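Local atomic coordinates of YcgJ protein (Bacillus subtilis, PDB entry 1XXL), a protein that probably works as an S-adenosylmethionine-dependent methyltransferase of the Rossmann-like class, although its substrate is not known. Residues L26-G31 / R108-V113; R72-Q75 / L81-P84. All blocks are in the same frame, centred on the assembly; numbering follows the deposited sequence.

Interaction 1: residues L26-G31 / R108-V113; sequences LDIGAG and REVARV
Ile28 CG1 lies anti to its own carbonyl carbon (chi1 -60°) and the chain runs on extended, which carries CD1 to CG2 of Val110 at 3.5 Å. Leu26, two residues earlier on the same face of the strand, has CG anti to the backbone N (chi1 169°), and its CD2 meets CG2 of Val113 more loosely, at 4.1 Å. This is strand-on-helix packing in the Rossmann-like methyltransferase fold: strand 24-28, in the parallel part of the sheet, sends alternate side chains to helix 103-113, which covers that side. The two meetings differ in manner, Ile28 and Val110 crossing at a slant and Leu26 and Val113 at about a right angle. All four side chains are buried, and Ile91 of the adjoining strand 88-94 touches Ile28, Val110 and Val113, so the helix rests on two strands at once.

Only methyl groups meet across the contact, with no hydrogen bond between the segments. Between its two apolar partners Asp27 faces the other way, and its OD1 is bonded to Thr92 OG1. Ile28 immediately precedes Gly29 of the S-adenosyl-L-methionine site, and its side chain also touches Ala78 of that site; farther along the glycine-rich turn the N-H of Gly31 bonds to Asp50, another of its residues.

Within the helix Arg112 grips Glu109 in a side-on salt bridge, both acceptors lying in the guanidinium plane. NE reaches OE1 from above the carboxylate plane at 3.0 Å, while NH2 meets OE2 at 3.1 Å from the syn side, well tilted out of that plane, in a nearly straight bond (178°). One face of the guanidinium group is covered, toward its rim, by Val113 CG1, 3.4 Å above the plane.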
loop_
_atom_site.group_PDB
_atom_site.type_symbol
_atom_site.label_atom_id
_atom_site.label_comp_id
_atom_site.label_asym_id
_atom_site.label_seq_id
_atom_site.Cartn_x
_atom_site.Cartn_y
_atom_site.Cartn_z
ATOM N N LEU A 26 0.868 13.826 -4.451
ATOM C CA LEU A 26 1.890 12.881 -4.806
ATOM C C LEU A 26 1.386 11.473 -4.498
ATOM O O LEU A 26 0.902 11.204 -3.384
ATOM C CB LEU A 26 3.166 13.176 -4.026
ATOM C CG LEU A 26 4.286 12.149 -4.074
ATOM C CD1 LEU A 26 4.841 12.008 -5.461
ATOM C CD2 LEU A 26 5.395 12.523 -3.091
ATOM N N ASP A 27 1.535 10.586 -5.477
ATOM C CA ASP A 27 1.251 9.157 -5.319
ATOM C C ASP A 27 2.543 8.341 -5.381
ATOM O O ASP A 27 3.239 8.308 -6.412
ATOM C CB ASP A 27 0.291 8.660 -6.402
ATOM C CG ASP A 27 -0.088 7.177 -6.223
ATOM O OD1 ASP A 27 -0.232 6.693 -5.055
ATOM O OD2 ASP A 27 -0.246 6.496 -7.262
ATOM N N ILE A 28 2.852 7.698 -4.262
ATOM C CA ILE A 28 4.038 6.889 -4.117
ATOM C C ILE A 28 3.742 5.431 -4.433
ATOM O O ILE A 28 2.863 4.823 -3.820
ATOM C CB ILE A 28 4.583 6.997 -2.700
ATOM C CG1 ILE A 28 4.932 8.457 -2.419
ATOM C CG2 ILE A 28 5.811 6.129 -2.565
ATOM C CD1 ILE A 28 5.389 8.740 -1.031
ATOM N N GLY A 29 4.497 4.869 -5.366
ATOM C CA GLY A 29 4.229 3.525 -5.904
ATOM C C GLY A 29 3.049 3.562 -6.850
ATOM O O GLY A 29 2.094 2.820 -6.682
ATOM N N ALA A 30 3.105 4.424 -7.851
ATOM C CA ALA A 30 1.935 4.736 -8.655
ATOM C C ALA A 30 1.405 3.604 -9.562
ATOM O O ALA A 30 0.275 3.693 -10.057
ATOM C CB ALA A 30 2.209 5.977 -9.477
ATOM N N GLY A 31 2.224 2.579 -9.807
ATOM C CA GLY A 31 1.820 1.417 -10.617
ATOM C C GLY A 31 1.371 1.832 -12.000
ATOM O O GLY A 31 2.047 2.624 -12.657
ATOM N N ARG A 108 10.094 9.271 6.615
ATOM C CA ARG A 108 10.843 10.483 6.855
ATOM C C ARG A 108 10.765 11.395 5.614
ATOM O O ARG A 108 10.575 12.609 5.723
ATOM C CB ARG A 108 12.292 10.098 7.221
ATOM C CG ARG A 108 13.169 11.191 7.760
ATOM C CD ARG A 108 14.621 10.680 7.997
ATOM N NE ARG A 108 14.620 9.270 8.429
ATOM C CZ ARG A 108 15.653 8.421 8.335
ATOM N NH1 ARG A 108 16.841 8.824 7.874
ATOM N NH2 ARG A 108 15.503 7.159 8.735
ATOM N N GLU A 109 10.889 10.800 4.438
ATOM C CA GLU A 109 10.784 11.535 3.171
ATOM C C GLU A 109 9.361 12.052 2.910
ATOM O O GLU A 109 9.190 13.199 2.487
ATOM C CB GLU A 109 11.252 10.654 2.000
ATOM C CG GLU A 109 12.749 10.591 1.838
ATOM C CD GLU A 109 13.364 11.920 1.351
ATOM O OE1 GLU A 109 13.887 12.655 2.224
ATOM O OE2 GLU A 109 13.327 12.235 0.130
ATOM N N VAL A 110 8.358 11.203 3.168
ATOM C CA VAL A 110 6.963 11.601 3.072
ATOM C C VAL A 110 6.717 12.822 3.950
ATOM O O VAL A 110 6.167 13.807 3.473
ATOM C CB VAL A 110 5.999 10.463 3.475
ATOM C CG1 VAL A 110 4.608 10.988 3.775
ATOM C CG2 VAL A 110 5.951 9.425 2.389
ATOM N N ALA A 111 7.135 12.766 5.222
ATOM C CA ALA A 111 6.928 13.889 6.119
ATOM C C ALA A 111 7.631 15.144 5.630
ATOM O O ALA A 111 7.072 16.244 5.735
ATOM C CB ALA A 111 7.380 13.547 7.559
ATOM N N ARG A 112 8.842 14.997 5.085
ATOM C CA ARG A 112 9.608 16.146 4.593
ATOM C C ARG A 112 8.882 16.896 3.465
ATOM O O ARG A 112 8.753 18.111 3.514
ATOM C CB ARG A 112 11.017 15.715 4.124
ATOM C CG ARG A 112 11.816 16.827 3.548
ATOM C CD ARG A 112 13.188 16.358 3.112
ATOM N NE ARG A 112 13.131 15.555 1.906
ATOM C CZ ARG A 112 12.913 16.038 0.684
ATOM N NH1 ARG A 112 12.719 17.320 0.498
ATOM N NH2 ARG A 112 12.887 15.226 -0.352
ATOM N N VAL A 113 8.403 16.162 2.463
ATOM C CA VAL A 113 7.761 16.761 1.281
ATOM C C VAL A 113 6.290 17.139 1.473
ATOM O O VAL A 113 5.725 17.848 0.637
ATOM C CB VAL A 113 7.921 15.883 -0.017
ATOM C CG1 VAL A 113 9.371 15.613 -0.295
ATOM C CG2 VAL A 113 7.145 14.581 0.056
#

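Interaction 2: residues R72-Q75 / L81-P84; sequences RFQQ and LPFP
Gln74 of strand 71-75 meets Pro82 and Phe83 of the loop that leads on to strand 88-94, beside the Rossmann-like sheet in which strand 71-75 pairs in parallel with strand 45-50. Ahead of it in the strand, Arg72 bonds through its backbone to Cys46 and Gly48, and Phe73 turns its ring to helix 53-66 on the other side of the sheet. The CG of Gln74 sits between the backbone N and the carbonyl carbon (chi1 65°), and the chain then extends to bring the terminal amide against Pro82 and Phe83, which approach from the opposite direction.

NE2 of Gln74 packs on CG of Pro82 at 3.6 Å and lies obliquely to the Phe83 ring, 3.9 Å from CZ. The amide and ring planes are 47° apart, and no hydrogen bond joins the two segments: the contact is van der Waals packing of a polar group at the protein surface. Gln75, next along, points away and gives its NE2 to the carbonyl oxygen of Ala51, a residue of the S-adenosyl-L-methionine site.

On the loop side the Phe83 side chain also touches Ile47 and Val49 of strand 45-50 and meets the Phe88 ring edge-to-face. CG of the preceding Pro82 lies over the centre of one face of the Phe83 ring, 3.9 Å above its plane.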
loop_
_atom_site.group_PDB
_atom_site.type_symbol
_atom_site.label_atom_id
_atom_site.label_comp_id
_atom_site.label_asym_id
_atom_site.label_seq_id
_atom_site.Cartn_x
_atom_site.Cartn_y
_atom_site.Cartn_z
ATOM N N ARG A 72 1.211 13.456 -13.975
ATOM C CA ARG A 72 2.515 13.126 -14.558
ATOM C C ARG A 72 3.145 11.991 -13.746
ATOM O O ARG A 72 2.870 11.851 -12.554
ATOM C CB ARG A 72 3.430 14.369 -14.616
ATOM C CG ARG A 72 3.072 15.363 -15.765
ATOM C CD ARG A 72 4.162 16.461 -16.001
ATOM N NE ARG A 72 5.473 15.871 -16.382
ATOM C CZ ARG A 72 6.088 15.980 -17.568
ATOM N NH1 ARG A 72 5.583 16.714 -18.553
ATOM N NH2 ARG A 72 7.248 15.349 -17.753
ATOM N N PHE A 73 3.949 11.168 -14.404
ATOM C CA PHE A 73 4.608 10.033 -13.762
ATOM C C PHE A 73 6.107 10.142 -13.944
ATOM O O PHE A 73 6.599 10.660 -14.937
ATOM C CB PHE A 73 4.066 8.705 -14.286
ATOM C CG PHE A 73 2.580 8.570 -14.108
ATOM C CD1 PHE A 73 1.710 8.959 -15.125
ATOM C CD2 PHE A 73 2.048 8.141 -12.898
ATOM C CE1 PHE A 73 0.354 8.898 -14.961
ATOM C CE2 PHE A 73 0.669 8.070 -12.714
ATOM C CZ PHE A 73 -0.180 8.453 -13.737
ATOM N N GLN A 74 6.842 9.732 -12.930
ATOM C CA GLN A 74 8.280 9.660 -13.060
ATOM C C GLN A 74 8.803 8.485 -12.285
ATOM O O GLN A 74 8.094 7.927 -11.446
ATOM C CB GLN A 74 8.937 10.972 -12.644
ATOM C CG GLN A 74 8.809 11.369 -11.187
ATOM C CD GLN A 74 9.476 12.724 -10.928
ATOM O OE1 GLN A 74 9.005 13.763 -11.389
ATOM N NE2 GLN A 74 10.575 12.708 -10.206
ATOM N N GLN A 75 10.028 8.084 -12.611
ATOM C CA GLN A 75 10.672 7.014 -11.898
ATOM C C GLN A 75 11.300 7.553 -10.609
ATOM O O GLN A 75 11.939 8.605 -10.600
ATOM C CB GLN A 75 11.734 6.320 -12.756
ATOM C CG GLN A 75 12.385 5.119 -12.062
ATOM C CD GLN A 75 13.390 4.382 -12.948
ATOM O OE1 GLN A 75 13.940 4.956 -13.889
ATOM N NE2 GLN A 75 13.626 3.102 -12.649
ATOM N N LEU A 81 12.905 10.912 -2.356
ATOM C CA LEU A 81 12.047 11.753 -3.176
ATOM C C LEU A 81 12.815 13.018 -3.582
ATOM O O LEU A 81 13.449 13.661 -2.748
ATOM C CB LEU A 81 10.790 12.143 -2.410
ATOM C CG LEU A 81 9.899 10.985 -1.999
ATOM C CD1 LEU A 81 8.809 11.488 -1.073
ATOM C CD2 LEU A 81 9.322 10.289 -3.228
ATOM N N PRO A 82 12.756 13.375 -4.868
ATOM C CA PRO A 82 13.501 14.528 -5.349
ATOM C C PRO A 82 12.874 15.906 -5.071
ATOM O O PRO A 82 13.476 16.918 -5.391
ATOM C CB PRO A 82 13.563 14.255 -6.857
ATOM C CG PRO A 82 12.218 13.574 -7.148
ATOM C CD PRO A 82 12.042 12.676 -5.964
ATOM N N PHE A 83 11.701 15.944 -4.444
ATOM C CA PHE A 83 10.877 17.132 -4.404
ATOM C C PHE A 83 11.300 18.008 -3.268
ATOM O O PHE A 83 11.912 17.525 -2.331
ATOM C CB PHE A 83 9.393 16.753 -4.272
ATOM C CG PHE A 83 8.944 15.797 -5.338
ATOM C CD1 PHE A 83 8.857 16.217 -6.658
ATOM C CD2 PHE A 83 8.673 14.484 -5.038
ATOM C CE1 PHE A 83 8.471 15.346 -7.661
ATOM C CE2 PHE A 83 8.291 13.596 -6.039
ATOM C CZ PHE A 83 8.194 14.021 -7.353
ATOM N N PRO A 84 10.982 19.310 -3.344
ATOM C CA PRO A 84 11.309 20.225 -2.250
ATOM C C PRO A 84 10.536 19.912 -0.957
ATOM O O PRO A 84 9.475 19.294 -1.006
ATOM C CB PRO A 84 10.848 21.585 -2.789
ATOM C CG PRO A 84 10.649 21.405 -4.221
ATOM C CD PRO A 84 10.285 20.003 -4.438
#

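In the fold
Interaction 1 is a buried, wholly apolar contact of strand and helix, whereas interaction 2 is a surface contact and sets an amide against a proline and an aromatic ring. Both belong to the same sheet, on the side covered by helix 103-113, with centres about 9 Å apart. Leu81 and Phe83 of the loop touch both Leu26 and Val113, extending the apolar layer of interaction 1 toward the sheet edge. Polar bonds then tie the loop to the helix: Glu109 OE2 probably accepts from Leu81 N at 2.8 Å, and Arg112 NH1 probably bonds to Phe83 O at 2.9 Å. The Glu109-Arg112 pair thus probably helps fix the loop that forms one side of interaction 2.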